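Dehydroascorbate reductase (Chlamydomonas reinhardtii, PDB 5XFT) probably catalyses the glutathione-dependent reduction of dehydroascorbate to ascorbate, as a member of the DHAR family of the GST superfamily. Local coordinates at residues A[28-33]-A[89-94]. Residues are numbered along the deposited sequence; the frame is centred on the assembly and turned at random.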
# COMPACT_ATOMS: atom_id res chain seq x y z
N LEU A 28 6.81 1.87 -3.09
CA LEU A 28 7.35 3.18 -2.75
C LEU A 28 7.70 3.28 -1.27
O LEU A 28 8.77 3.79 -0.91
CB LEU A 28 6.33 4.27 -3.10
CG LEU A 28 5.94 4.42 -4.56
CD1 LEU A 28 4.85 5.45 -4.68
CD2 LEU A 28 7.14 4.83 -5.36
N LEU A 29 6.80 2.81 -0.40
CA LEU A 29 7.10 2.81 1.03
C LEU A 29 8.31 1.92 1.33
O LEU A 29 9.12 2.25 2.20
CB LEU A 29 5.89 2.35 1.84
CG LEU A 29 4.71 3.32 1.94
CD1 LEU A 29 3.54 2.69 2.63
CD2 LEU A 29 5.13 4.57 2.67
N ALA A 30 8.45 0.81 0.61
CA ALA A 30 9.63 -0.04 0.80
C ALA A 30 10.91 0.71 0.47
O ALA A 30 11.90 0.64 1.21
CB ALA A 30 9.51 -1.30 -0.04
N TYR A 31 10.93 1.45 -0.65
CA TYR A 31 12.12 2.21 -1.01
C TYR A 31 12.40 3.33 -0.02
O TYR A 31 13.57 3.58 0.32
CB TYR A 31 11.97 2.77 -2.43
CG TYR A 31 12.45 1.82 -3.49
CD1 TYR A 31 11.68 0.72 -3.87
CD2 TYR A 31 13.67 2.01 -4.11
CE1 TYR A 31 12.12 -0.16 -4.83
CE2 TYR A 31 14.13 1.13 -5.08
CZ TYR A 31 13.35 0.05 -5.44
OH TYR A 31 13.80 -0.82 -6.41
N GLU A 32 11.36 4.01 0.45
CA GLU A 32 11.56 5.07 1.44
C GLU A 32 12.09 4.51 2.75
O GLU A 32 12.94 5.14 3.41
CB GLU A 32 10.24 5.80 1.67
CG GLU A 32 9.78 6.64 0.50
CD GLU A 32 10.55 7.95 0.40
OE1 GLU A 32 11.09 8.39 1.43
OE2 GLU A 32 10.61 8.52 -0.71
N ALA A 33 11.62 3.33 3.16
CA ALA A 33 12.04 2.75 4.43
C ALA A 33 13.52 2.40 4.42
O ALA A 33 14.19 2.54 5.45
CB ALA A 33 11.20 1.50 4.74
N PRO A 89 18.78 -1.07 5.24
CA PRO A 89 17.99 -1.33 6.45
C PRO A 89 16.99 -2.46 6.23
O PRO A 89 16.41 -2.55 5.15
CB PRO A 89 17.27 -0.01 6.70
CG PRO A 89 18.08 1.02 5.97
CD PRO A 89 18.62 0.32 4.77
N SER A 90 16.78 -3.30 7.24
CA SER A 90 15.96 -4.48 7.05
C SER A 90 14.48 -4.16 7.17
O SER A 90 14.07 -3.25 7.91
CB SER A 90 16.33 -5.57 8.05
OG SER A 90 15.46 -6.67 7.91
N LEU A 91 13.67 -4.91 6.43
CA LEU A 91 12.21 -4.81 6.47
C LEU A 91 11.58 -6.16 6.75
O LEU A 91 10.38 -6.35 6.49
CB LEU A 91 11.65 -4.24 5.17
CG LEU A 91 12.19 -2.93 4.62
CD1 LEU A 91 11.39 -2.52 3.38
CD2 LEU A 91 12.15 -1.85 5.67
N GLN A 92 12.35 -7.12 7.26
CA GLN A 92 11.80 -8.44 7.54
C GLN A 92 10.90 -8.38 8.76
O GLN A 92 11.05 -7.52 9.64
CB GLN A 92 12.92 -9.45 7.73
CG GLN A 92 13.81 -9.58 6.50
CD GLN A 92 14.73 -10.79 6.55
OE1 GLN A 92 15.76 -10.76 7.21
NE2 GLN A 92 14.36 -11.84 5.83
N SER A 93 9.95 -9.31 8.82
CA SER A 93 8.80 -9.18 9.70
C SER A 93 8.55 -10.48 10.45
O SER A 93 8.62 -11.56 9.87
CB SER A 93 7.55 -8.80 8.90
OG SER A 93 6.53 -8.29 9.73
N SER A 94 8.23 -10.35 11.74
CA SER A 94 7.78 -11.49 12.53
C SER A 94 6.28 -11.70 12.44
O SER A 94 5.78 -12.73 12.91
CB SER A 94 8.18 -11.31 14.00
OG SER A 94 9.50 -10.80 14.12
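L91 meets the last turn of helix 22-33 with both branches of its isobutyl group, an example of how a linker can be fastened to a helix by one forked side chain. Its CD2 lies 3.6 Å from CB of A33, the tightest approach of the contact. The other branch reaches one turn back, where CD1 sits 4.1 Å from A30 CB and 3.9 Å from A30 O. The first torsion sets CG opposite the carbonyl carbon and beside the backbone N (chi1 -53°), which carries the fork away from the onward chain and onto the helix. Because A30 carries only a methyl group, CD1 also comes up against its backbone, while at A33 the methyl itself is the partner. P89, which follows a cis peptide bond, adds a looser touch at the helix end, its CB 4.2 Å from A33 O.

Polar bonds hold the loop around this apolar contact. S90 OG accepts from Q92 N at 3.2 Å in a nearly straight bond (176°), closing an ST turn about L91. E83 of helix 75-85 bonds through OE2 to both L91 N and S90 OG, while K34, the residue after helix 22-33, gives a hydrogen bond from NZ to P89 O. Toward the C-terminal domain, backbone bonding of L91 with G153 and the bonds from S93 OG to N152 and T154 tie the loop to the start of helix 153-173. A30 also packs on V79 and L82, which joins helix 75-85 to the contact through A30. The arrangement belongs to the GST fold, where the linker leaving the thioredoxin-like N-terminal domain passes over the end of its first helix toward the all-helical C-terminal domain.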